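PDB 5DL7: porin from Acinetobacter baumannii AB307-0294, which probably acts as an outer-membrane porin of the OprD family, a beta-barrel that binds calcium ions and is thought to pass small solutes such as vanillate. Local coordinates for residues Asp183-Arg188 and Asn400-Ser405; Lys208-Arg213 and Gly232-Asn237; Gln239-Ser244 and Gly272-Asn277; Met308-Ser313 and Phe363-Leu368. All coordinates share one frame; numbering follows the deposited sequence.

Contact 1: residues Asp183-Arg188 and Asn400-Ser405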
# COMPACT_ATOMS: atom_id res chain seq x y z
N ASP A 183 -8.40 3.25 11.09
CA ASP A 183 -7.47 3.66 12.14
C ASP A 183 -7.72 5.19 12.38
O ASP A 183 -8.46 5.87 11.58
CB ASP A 183 -6.06 3.48 11.65
CG ASP A 183 -5.64 1.98 11.62
OD1 ASP A 183 -6.07 1.26 12.46
OD2 ASP A 183 -4.86 1.69 10.72
N ASN A 184 -7.15 5.68 13.49
CA ASN A 184 -7.26 7.14 13.75
C ASN A 184 -5.85 7.69 13.67
O ASN A 184 -5.06 7.53 14.56
CB ASN A 184 -7.94 7.36 15.08
CG ASN A 184 -8.49 8.82 15.21
OD1 ASN A 184 -8.67 9.45 14.14
ND2 ASN A 184 -8.71 9.25 16.40
N ILE A 185 -5.49 8.28 12.59
CA ILE A 185 -4.12 8.75 12.35
C ILE A 185 -4.02 10.21 12.82
O ILE A 185 -4.88 11.03 12.34
CB ILE A 185 -3.78 8.61 10.87
CG1 ILE A 185 -3.76 7.10 10.55
CG2 ILE A 185 -2.46 9.24 10.55
CD1 ILE A 185 -3.93 6.88 9.14
N ASN A 186 -3.10 10.54 13.72
CA ASN A 186 -3.03 11.94 14.15
C ASN A 186 -4.33 12.50 14.65
O ASN A 186 -4.58 13.71 14.54
CB ASN A 186 -2.44 12.89 13.10
CG ASN A 186 -1.07 12.43 12.58
OD1 ASN A 186 -0.31 11.74 13.28
ND2 ASN A 186 -0.76 12.73 11.33
N HIS A 187 -5.11 11.65 15.36
CA HIS A 187 -6.41 12.07 15.88
C HIS A 187 -7.27 12.80 14.84
O HIS A 187 -8.04 13.74 15.26
CB HIS A 187 -6.23 12.91 17.10
CG HIS A 187 -5.42 12.29 18.19
ND1 HIS A 187 -5.97 11.34 18.98
CD2 HIS A 187 -4.07 12.32 18.53
CE1 HIS A 187 -5.08 10.84 19.85
NE2 HIS A 187 -3.91 11.42 19.58
N ARG A 188 -7.25 12.33 13.65
CA ARG A 188 -7.96 12.91 12.49
C ARG A 188 -9.48 12.94 12.66
O ARG A 188 -10.21 13.92 12.32
CB ARG A 188 -7.55 12.16 11.25
CG ARG A 188 -8.05 12.61 9.94
CD ARG A 188 -7.27 11.85 8.84
NE ARG A 188 -5.87 12.16 8.84
CZ ARG A 188 -4.87 11.56 8.13
NH1 ARG A 188 -5.17 10.54 7.37
NH2 ARG A 188 -3.67 11.85 8.19
N ASN A 400 1.84 13.18 20.90
CA ASN A 400 0.76 12.25 21.00
C ASN A 400 0.27 11.87 19.58
O ASN A 400 -0.78 11.18 19.47
CB ASN A 400 -0.33 12.80 21.83
CG ASN A 400 -0.97 14.11 21.23
OD1 ASN A 400 -0.27 14.92 20.69
ND2 ASN A 400 -2.27 14.30 21.43
N MET A 401 0.92 12.31 18.54
CA MET A 401 0.48 12.03 17.14
C MET A 401 1.02 10.68 16.69
O MET A 401 1.78 10.01 17.42
CB MET A 401 0.93 13.12 16.23
CG MET A 401 0.20 14.46 16.58
SD MET A 401 -1.57 14.38 16.43
CE MET A 401 -2.00 15.70 17.61
N THR A 402 0.68 10.25 15.48
CA THR A 402 1.01 8.91 15.01
C THR A 402 2.37 8.85 14.46
O THR A 402 3.05 7.82 14.58
CB THR A 402 -0.03 8.56 13.92
OG1 THR A 402 -1.34 8.55 14.49
CG2 THR A 402 0.26 7.16 13.34
N PHE A 403 2.85 9.89 13.81
CA PHE A 403 4.18 9.85 13.11
C PHE A 403 5.12 10.79 13.83
O PHE A 403 4.74 11.96 14.17
CB PHE A 403 4.02 10.21 11.65
CG PHE A 403 3.10 9.27 10.91
CD1 PHE A 403 3.49 7.91 10.79
CD2 PHE A 403 1.89 9.68 10.42
CE1 PHE A 403 2.66 7.04 9.99
CE2 PHE A 403 1.08 8.80 9.73
CZ PHE A 403 1.44 7.46 9.57
N HIS A 404 6.34 10.34 14.04
CA HIS A 404 7.36 11.04 14.80
C HIS A 404 8.63 11.20 13.92
O HIS A 404 8.85 10.33 13.09
CB HIS A 404 7.74 10.16 15.99
CG HIS A 404 6.57 9.90 16.89
ND1 HIS A 404 6.38 10.64 18.01
CD2 HIS A 404 5.62 8.95 16.90
CE1 HIS A 404 5.26 10.27 18.60
NE2 HIS A 404 4.73 9.30 17.89
N SER A 405 9.35 12.25 14.07
CA SER A 405 10.67 12.46 13.39
C SER A 405 11.46 11.19 13.57
O SER A 405 11.54 10.67 14.73
CB SER A 405 11.42 13.72 13.97
OG SER A 405 10.62 14.86 13.77

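Contact 2: residues Lys208-Arg213 and Gly232-Asn237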
# COMPACT_ATOMS: atom_id res chain seq x y z
N LYS A 208 -5.34 4.17 -25.17
CA LYS A 208 -4.05 3.79 -25.71
C LYS A 208 -2.91 4.00 -24.68
O LYS A 208 -2.09 3.08 -24.35
CB LYS A 208 -3.78 4.62 -27.02
CG LYS A 208 -2.56 4.02 -27.76
CD LYS A 208 -2.31 4.64 -29.12
CE LYS A 208 -2.13 6.12 -28.97
NZ LYS A 208 -1.91 6.66 -30.33
N ASP A 209 -2.92 5.25 -24.24
CA ASP A 209 -1.83 5.70 -23.39
C ASP A 209 -2.28 6.06 -21.97
O ASP A 209 -1.42 6.24 -21.09
CB ASP A 209 -1.23 6.90 -23.99
CG ASP A 209 -0.42 6.61 -25.27
OD1 ASP A 209 0.05 5.47 -25.57
OD2 ASP A 209 -0.32 7.61 -26.01
N TYR A 210 -3.58 5.99 -21.63
CA TYR A 210 -4.14 6.43 -20.42
C TYR A 210 -5.13 5.43 -19.89
O TYR A 210 -5.78 4.69 -20.68
CB TYR A 210 -4.80 7.75 -20.48
CG TYR A 210 -3.96 8.93 -20.65
CD1 TYR A 210 -3.39 9.22 -21.88
CD2 TYR A 210 -3.50 9.58 -19.55
CE1 TYR A 210 -2.47 10.29 -22.00
CE2 TYR A 210 -2.69 10.68 -19.68
CZ TYR A 210 -2.11 10.97 -20.86
OH TYR A 210 -1.21 12.00 -21.01
N ARG A 211 -5.28 5.36 -18.59
CA ARG A 211 -6.28 4.53 -17.92
C ARG A 211 -7.10 5.52 -17.15
O ARG A 211 -6.52 6.34 -16.37
CB ARG A 211 -5.61 3.52 -17.05
CG ARG A 211 -6.55 2.72 -16.13
CD ARG A 211 -5.82 1.64 -15.30
NE ARG A 211 -4.99 2.25 -14.24
CZ ARG A 211 -4.64 1.65 -13.09
NH1 ARG A 211 -4.83 0.33 -13.01
NH2 ARG A 211 -3.86 2.27 -12.20
N LEU A 212 -8.41 5.37 -17.12
CA LEU A 212 -9.36 6.26 -16.36
C LEU A 212 -10.12 5.35 -15.40
O LEU A 212 -10.48 4.25 -15.77
CB LEU A 212 -10.39 6.87 -17.30
CG LEU A 212 -9.89 7.62 -18.48
CD1 LEU A 212 -11.06 8.25 -19.26
CD2 LEU A 212 -8.80 8.62 -18.29
N ARG A 213 -10.32 5.71 -14.10
CA ARG A 213 -10.86 4.88 -13.11
C ARG A 213 -11.87 5.74 -12.29
O ARG A 213 -11.67 6.95 -12.02
CB ARG A 213 -9.81 4.39 -12.18
CG ARG A 213 -8.74 3.55 -12.90
CD ARG A 213 -7.86 2.84 -11.93
NE ARG A 213 -7.02 3.86 -11.29
CZ ARG A 213 -6.29 3.67 -10.15
NH1 ARG A 213 -6.36 2.52 -9.52
NH2 ARG A 213 -5.42 4.59 -9.64
N GLY A 232 -1.19 7.76 -17.00
CA GLY A 232 -0.79 7.53 -18.34
C GLY A 232 0.69 7.61 -18.58
O GLY A 232 1.45 7.92 -17.63
N LYS A 233 1.03 7.17 -19.76
CA LYS A 233 2.41 7.23 -20.24
C LYS A 233 2.28 7.52 -21.72
O LYS A 233 1.84 6.65 -22.51
CB LYS A 233 3.10 5.90 -19.99
CG LYS A 233 4.50 5.90 -20.64
CD LYS A 233 5.20 4.58 -20.20
CE LYS A 233 6.52 4.33 -20.92
NZ LYS A 233 6.87 2.87 -20.74
N GLN A 234 2.50 8.76 -22.05
CA GLN A 234 2.24 9.21 -23.35
C GLN A 234 3.59 9.62 -24.03
O GLN A 234 4.25 10.53 -23.57
CB GLN A 234 1.41 10.50 -23.24
CG GLN A 234 1.00 11.15 -24.56
CD GLN A 234 0.23 12.45 -24.34
OE1 GLN A 234 -0.30 12.77 -23.33
NE2 GLN A 234 0.15 13.17 -25.38
N PRO A 235 3.85 9.08 -25.21
CA PRO A 235 5.12 9.49 -25.89
C PRO A 235 4.94 10.87 -26.42
O PRO A 235 4.00 11.06 -27.15
CB PRO A 235 5.23 8.50 -27.03
CG PRO A 235 4.02 7.63 -27.02
CD PRO A 235 3.21 7.88 -25.80
N LEU A 236 5.84 11.81 -26.14
CA LEU A 236 5.87 13.16 -26.75
C LEU A 236 6.70 13.18 -28.06
O LEU A 236 6.53 14.09 -28.87
CB LEU A 236 6.40 14.21 -25.80
CG LEU A 236 5.66 14.34 -24.47
CD1 LEU A 236 6.26 15.34 -23.52
CD2 LEU A 236 4.18 14.65 -24.73
N ASN A 237 7.67 12.26 -28.18
CA ASN A 237 8.41 11.97 -29.42
C ASN A 237 9.01 10.56 -29.19
O ASN A 237 8.66 9.88 -28.21
CB ASN A 237 9.50 12.98 -29.69
CG ASN A 237 10.50 13.06 -28.54
OD1 ASN A 237 11.01 12.04 -28.05
ND2 ASN A 237 10.80 14.22 -28.15

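Contact 3: residues Gln239-Ser244 and Gly272-Asn277. With C8E ((hydroxyethyloxy)tri(ethyloxy)octane), chain F.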
# COMPACT_ATOMS: atom_id res chain seq x y z
N GLN A 239 11.77 9.54 -28.14
CA GLN A 239 12.61 9.33 -26.99
C GLN A 239 12.06 9.88 -25.64
O GLN A 239 12.59 9.49 -24.67
CB GLN A 239 13.87 10.10 -27.25
CG GLN A 239 14.52 9.65 -28.52
CD GLN A 239 15.72 10.44 -28.74
OE1 GLN A 239 15.75 11.64 -28.55
NE2 GLN A 239 16.71 9.78 -29.17
N LEU A 240 11.00 10.72 -25.59
CA LEU A 240 10.58 11.32 -24.37
C LEU A 240 9.14 10.92 -24.08
O LEU A 240 8.32 10.98 -24.98
CB LEU A 240 10.71 12.83 -24.60
CG LEU A 240 10.32 13.75 -23.48
CD1 LEU A 240 11.32 13.45 -22.35
CD2 LEU A 240 10.34 15.24 -23.84
N ASN A 241 8.89 10.42 -22.86
CA ASN A 241 7.56 10.01 -22.45
C ASN A 241 7.12 10.92 -21.30
O ASN A 241 7.96 11.41 -20.46
CB ASN A 241 7.55 8.56 -21.99
CG ASN A 241 8.02 7.61 -23.05
OD1 ASN A 241 7.51 7.67 -24.12
ND2 ASN A 241 9.18 6.99 -22.85
N PHE A 242 5.83 11.26 -21.31
CA PHE A 242 5.20 12.10 -20.25
C PHE A 242 4.33 11.21 -19.41
O PHE A 242 3.46 10.52 -19.89
CB PHE A 242 4.36 13.15 -20.88
CG PHE A 242 3.42 13.82 -19.90
CD1 PHE A 242 3.92 14.51 -18.84
CD2 PHE A 242 2.06 13.73 -20.06
CE1 PHE A 242 3.07 15.09 -17.83
CE2 PHE A 242 1.20 14.33 -19.11
CZ PHE A 242 1.72 14.99 -17.99
N LEU A 243 4.68 11.06 -18.15
CA LEU A 243 4.02 10.15 -17.24
C LEU A 243 3.07 10.97 -16.32
O LEU A 243 3.41 12.09 -15.84
CB LEU A 243 5.01 9.39 -16.38
CG LEU A 243 6.23 8.67 -16.96
CD1 LEU A 243 6.77 7.61 -16.06
CD2 LEU A 243 6.03 8.16 -18.28
N SER A 244 1.95 10.38 -15.94
CA SER A 244 0.95 11.09 -15.06
C SER A 244 0.25 10.07 -14.22
O SER A 244 -0.01 8.93 -14.61
CB SER A 244 -0.08 11.99 -15.91
OG SER A 244 -0.69 11.07 -16.80
N GLY A 272 5.74 13.26 -14.62
CA GLY A 272 7.10 12.98 -14.89
C GLY A 272 7.50 13.01 -16.35
O GLY A 272 6.64 12.92 -17.24
N LEU A 273 8.76 13.34 -16.59
CA LEU A 273 9.38 13.15 -17.91
C LEU A 273 10.37 12.01 -17.80
O LEU A 273 11.33 12.09 -16.98
CB LEU A 273 10.08 14.45 -18.29
CG LEU A 273 9.04 15.62 -18.55
CD1 LEU A 273 9.75 16.88 -18.99
CD2 LEU A 273 8.24 15.22 -19.81
N ASN A 274 10.30 11.06 -18.75
CA ASN A 274 11.18 9.91 -18.94
C ASN A 274 11.95 10.01 -20.19
O ASN A 274 11.35 10.18 -21.27
CB ASN A 274 10.32 8.66 -18.88
CG ASN A 274 11.10 7.40 -19.17
OD1 ASN A 274 11.18 7.01 -20.32
ND2 ASN A 274 11.78 6.80 -18.20
N TYR A 275 13.29 9.94 -20.11
CA TYR A 275 14.21 10.17 -21.23
C TYR A 275 15.43 9.26 -20.95
O TYR A 275 16.09 9.39 -19.91
CB TYR A 275 14.66 11.65 -21.30
CG TYR A 275 15.56 11.92 -22.39
CD1 TYR A 275 15.09 11.98 -23.73
CD2 TYR A 275 16.88 12.06 -22.14
CE1 TYR A 275 15.99 12.25 -24.76
CE2 TYR A 275 17.75 12.32 -23.15
CZ TYR A 275 17.28 12.38 -24.45
OH TYR A 275 18.22 12.59 -25.36
N GLN A 276 15.73 8.34 -21.84
CA GLN A 276 16.96 7.54 -21.81
C GLN A 276 17.16 6.90 -20.33
O GLN A 276 18.28 6.89 -19.75
CB GLN A 276 18.15 8.40 -22.13
CG GLN A 276 18.15 8.87 -23.56
CD GLN A 276 19.45 9.37 -24.04
OE1 GLN A 276 20.42 9.39 -23.31
NE2 GLN A 276 19.50 9.76 -25.32
N ASN A 277 16.11 6.35 -19.84
CA ASN A 277 16.04 5.53 -18.58
C ASN A 277 16.13 6.40 -17.33
O ASN A 277 15.98 5.91 -16.25
CB ASN A 277 17.19 4.57 -18.67
CG ASN A 277 16.89 3.47 -19.71
OD1 ASN A 277 15.78 3.06 -19.78
ND2 ASN A 277 17.83 2.92 -20.17
C1 C8E F . 26.46 0.43 -8.16
C2 C8E F . 25.89 1.80 -8.52
C3 C8E F . 24.83 2.35 -7.52
C4 C8E F . 24.47 3.77 -7.96
C5 C8E F . 23.44 4.52 -7.15
C6 C8E F . 23.41 5.99 -7.36
C7 C8E F . 22.80 6.31 -8.65
C8 C8E F . 22.64 7.73 -8.77
O9 C8E F . 22.19 7.42 -10.06
C10 C8E F . 21.91 8.11 -11.26
C11 C8E F . 22.77 7.33 -12.17
O12 C8E F . 22.76 7.57 -13.60
C13 C8E F . 23.92 8.26 -14.22
C14 C8E F . 24.11 7.89 -15.70
O15 C8E F . 24.01 9.00 -16.67
C16 C8E F . 23.79 8.57 -18.03
C17 C8E F . 23.42 9.74 -18.99
O18 C8E F . 22.12 9.89 -19.60
C19 C8E F . 21.60 8.81 -20.44
C20 C8E F . 21.76 7.42 -19.77
O21 C8E F . 20.83 6.35 -19.94

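Contact 4: residues Met308-Ser313 and Phe363-Leu368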
# COMPACT_ATOMS: atom_id res chain seq x y z
N MET A 308 7.42 6.67 3.19
CA MET A 308 7.75 5.68 4.17
C MET A 308 7.21 6.05 5.56
O MET A 308 6.70 5.16 6.30
CB MET A 308 9.21 5.36 4.20
CG MET A 308 9.60 4.69 2.89
SD MET A 308 11.48 4.72 2.75
CE MET A 308 11.99 3.81 4.17
N SER A 309 7.37 7.32 5.96
CA SER A 309 7.40 7.64 7.39
C SER A 309 6.13 8.46 7.81
O SER A 309 6.08 8.82 9.00
CB SER A 309 8.64 8.43 7.79
OG SER A 309 9.78 7.64 7.44
N SER A 310 5.23 8.79 6.88
CA SER A 310 3.98 9.48 7.17
C SER A 310 3.06 9.25 6.01
O SER A 310 3.51 9.00 4.89
CB SER A 310 4.22 11.02 7.28
OG SER A 310 3.00 11.83 7.39
N ASP A 311 1.77 9.50 6.22
CA ASP A 311 0.78 9.45 5.18
C ASP A 311 0.60 10.72 4.38
O ASP A 311 -0.05 10.63 3.30
CB ASP A 311 -0.51 8.83 5.64
CG ASP A 311 -1.35 9.65 6.44
OD1 ASP A 311 -1.17 10.89 6.66
OD2 ASP A 311 -2.53 9.28 6.50
N TYR A 312 1.09 11.85 4.87
CA TYR A 312 0.99 13.17 4.14
C TYR A 312 -0.43 13.51 3.76
O TYR A 312 -0.64 14.35 2.89
CB TYR A 312 1.96 13.22 2.95
CG TYR A 312 3.39 13.44 3.33
CD1 TYR A 312 4.17 12.40 3.61
CD2 TYR A 312 3.93 14.65 3.28
CE1 TYR A 312 5.51 12.55 4.02
CE2 TYR A 312 5.24 14.88 3.64
CZ TYR A 312 6.03 13.84 4.00
OH TYR A 312 7.34 14.00 4.44
N SER A 313 -1.43 13.01 4.52
CA SER A 313 -2.85 13.10 4.18
C SER A 313 -3.69 13.85 5.24
O SER A 313 -4.94 13.58 5.34
CB SER A 313 -3.44 11.68 3.85
OG SER A 313 -2.66 11.07 2.75
N PHE A 363 1.06 22.87 11.32
CA PHE A 363 2.19 22.00 11.41
C PHE A 363 2.77 21.71 9.98
O PHE A 363 2.21 22.08 8.95
CB PHE A 363 1.82 20.70 12.18
CG PHE A 363 1.30 20.95 13.57
CD1 PHE A 363 2.22 21.18 14.56
CD2 PHE A 363 -0.04 21.25 13.79
CE1 PHE A 363 1.93 21.48 15.87
CE2 PHE A 363 -0.42 21.54 15.13
CZ PHE A 363 0.55 21.67 16.10
N LYS A 364 3.96 21.08 10.04
CA LYS A 364 4.72 20.81 8.83
C LYS A 364 5.46 19.53 8.98
O LYS A 364 5.82 19.05 10.12
CB LYS A 364 5.58 22.06 8.38
CG LYS A 364 6.62 22.40 9.31
CD LYS A 364 7.23 23.75 8.96
CE LYS A 364 8.26 23.95 10.10
NZ LYS A 364 8.96 25.17 9.92
N GLU A 365 5.80 18.90 7.83
CA GLU A 365 6.62 17.64 7.83
C GLU A 365 7.39 17.50 6.54
O GLU A 365 6.95 18.08 5.52
CB GLU A 365 5.76 16.38 8.09
CG GLU A 365 4.73 16.23 7.01
CD GLU A 365 3.70 15.10 7.26
OE1 GLU A 365 4.06 14.11 7.93
OE2 GLU A 365 2.61 15.01 6.56
N ASP A 366 8.48 16.80 6.57
CA ASP A 366 9.24 16.57 5.31
C ASP A 366 9.96 15.26 5.35
O ASP A 366 10.27 14.72 6.43
CB ASP A 366 10.06 17.73 4.84
CG ASP A 366 11.34 18.03 5.62
OD1 ASP A 366 11.58 17.45 6.70
OD2 ASP A 366 12.17 18.90 5.14
N SER A 367 10.22 14.73 4.18
CA SER A 367 10.95 13.45 4.02
C SER A 367 11.92 13.53 2.85
O SER A 367 11.49 13.92 1.75
CB SER A 367 9.95 12.37 3.59
OG SER A 367 9.02 11.98 4.58
N LEU A 368 13.11 13.07 3.11
CA LEU A 368 14.11 12.78 2.03
C LEU A 368 14.30 11.28 2.01
O LEU A 368 14.72 10.72 3.01
CB LEU A 368 15.45 13.53 2.21
CG LEU A 368 16.52 13.26 1.12
CD1 LEU A 368 15.94 13.75 -0.28
CD2 LEU A 368 17.72 14.04 1.57
O HOH W 1 9.27 9.32 4.44

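Contact 1: residues Asp183-Arg188 and Asn400-Ser405
Asn186 and Thr402 bind each other through a reciprocal pair of hydrogen bonds, in each of which a backbone N-H meets a side-chain oxygen. Asn186 N gives a nearly straight bond to Thr402 OG1, 2.8 Å long. In return, Thr402 N donates to Asn186 OD1, also at 2.8 Å. Along the Asn186 side chain, CB rests on the thioether of Met401, 3.8 Å from its SD. CG lies beside its own backbone N (chi1 -54°), which keeps OD1 and the main-chain N-H both within range of Thr402. OD1 also packs against Thr402 CB at 3.3 Å. At the tip, ND2 approaches the edge of the Phe403 ring, 4.1 Å from CD2, with amide and ring planes almost perpendicular, and is bonded further on to Asn314 OD1. The two segments lie in excursions between barrel strands, the long 171-197 with its small two-stranded sheet and the shorter 396-405, which meet at the end of the barrel that also carries the calcium-binding residue Tyr36. On one flank, Ile185 CG2 lies 3.7 Å from Phe403 CE2 at an oblique angle to the ring. On the other, His187 NE2 donates a bent bond to Asn400 O, 3.1 Å away and from above the carbonyl plane, while Met401 SD sits at the edge of the imidazole in its plane. Phe403 N is buried beside the asparagine amide without a hydrogen-bonding partner.

Contact 2: residues Lys208-Arg213 and Gly232-Asn237
Tyr210 lays one face of its ring over the backbone of Gly232, whose CA stands 4.1 Å from the ring centroid in a CH-pi contact. Gly232 has no side chain, and the ring settles directly against the main chain, with Tyr210 CD2 3.6 Å from Gly232 CA. The phenol then extends along the neighbouring strand to Gln234, where Tyr210 OH donates a short bond of 2.6 Å to OE1. The hydroxyl lies in the plane of the amide carbonyl, and OE1 in turn sits at the ring edge, although ring and amide planes are turned 68° apart. Gln234 reaches this point with a fully extended chain whose CG is anti to the backbone N (chi1 -179°). One residue earlier, Asp209 O accepts the N-H of Lys233 at 2.9 Å, and Asp209 OD2 packs against Pro235 CD at 3.5 Å. These contacts lie at the open end of the antiparallel hairpin formed by strands 210-219 and 223-235, where Tyr210 and Gly232 face each other as a non-hydrogen-bonded pair. Further out, Phe242 and Ser244 of the next strand pack against Tyr210, while Arg211 is bonded through NE to Asn231 OD1. The bond to OE1 anchors the end of the phenol and favours one orientation of the Gln234 amide, whereas rotation of the ring, about an axis on which the hydroxyl lies, is probably limited by the packing on Gly232.

Contact 3: residues Gln239-Ser244 and Gly272-Asn277
Strands 240-253 and 263-275 form an antiparallel beta hairpin in the wall of the barrel, and this contact lies at its open end. Two hydrogen-bonded pairs hold the strands together. Asn241 and Asn274 exchange backbone bonds, from Asn241 N to Asn274 O and from Asn274 N to Asn241 O, each 2.9 Å. Leu243 and Gly272 do the same, with Leu243 N lying 2.9 Å from Gly272 O. Between them, Phe242 and Leu273 make a non-hydrogen-bonded pair, and Leu273 CD2 reaches the edge of the Phe242 ring. The asparagines add a side-chain bond on the face that they share with Leu243: Asn241 ND2 donates to Asn274 OD1 at 3.2 Å. With CG beside the backbone N in Asn241 (chi1 -58°) but anti to it in Asn274 (chi1 176°), the side chains run side by side, amide planes 20° apart. OD1 lies in the plane of the Asn241 amide, though ND2 is tilted from the Asn274 carbonyl plane. Asn274 ND2 is bonded to Thr279 OG1, which ties the amide pair to the following strand. On the other face, Leu240 CD1 packs 3.9 Å from Tyr275 CB. Gln239 lies alongside the same tyrosine, its CB 3.9 Å from CE1. Where the chain turns, Gln276 O accepts a 2.6 Å bond from O21 of the detergent (hydroxyethyloxy)tri(ethyloxy)octane, and Gln276 CG lies over one face of the Tyr275 ring, toward its rim. Because Asn274 accepts through OD1 and donates through ND2, the orientation of its amide is defined, and the side-chain bond probably reinforces a register that the backbone pairs already set.

Contact 4: residues Met308-Ser313 and Phe363-Leu368
Tyr312 lies with one face of its ring under the carboxylate of Glu365, the two planes 25° apart and OE2 3.6 Å from CD2, offset toward the ring's rim. Glu365 CG, set between the backbone N and the carbonyl carbon (chi1 61°) with the chain extended beyond, carries the carboxylate there and rests 3.7 Å from Tyr312 CE2. The phenol meets the strand again at its far end, where Tyr312 OH and Ser367 OG share a 2.6 Å hydrogen bond in the plane of the ring. Ser310 takes the other carboxylate oxygen: its OG donates to the syn lone pair of Glu365 OE1 at 2.6 Å. That hydroxyl also accepts from Tyr312 N, closing an ST turn that sets the tyrosine beside the glutamate. A water bridges Ser309 N to Ser367 OG. The long loop between strands 278-288 and 318-327 is fastened to strand 363-375, consistent with the inward-folded loops that narrow the channel in OprD-family porins. Glu365 OE1 also bonds Tyr393 OH; two hydroxyls there, of which Ser310 OG donates, would be consistent with a charged carboxylate. Nearby Asp311 (OD1 5.6 Å from Glu365 OE2) would oppose this less than its distance suggests, since its OD2 is salt-bridged to Arg188.

Contacts 1 and 4 adjoin, their centres about 11 Å apart, and are joined by a salt bridge of 3.1 Å from Arg188 NH1 to Asp311 OD2. Phe403 also packs on the 308-313 segment, with CD1 3.3 Å from Ser309 O. The calcium ligand Tyr36 is near, its side chain about 8 Å from that of Phe403. Contacts 2 and 3 form a second group in successive hairpins, linked by a probable hydrogen bond of 2.9 Å between Gln234 O and Phe242 N; contact 3 also carries the bound detergent at Gln276. Their centres lie about 36 Å from that of contact 1, and about 29 and 26 Å from that of contact 4, in barrel wall remote from the calcium sites.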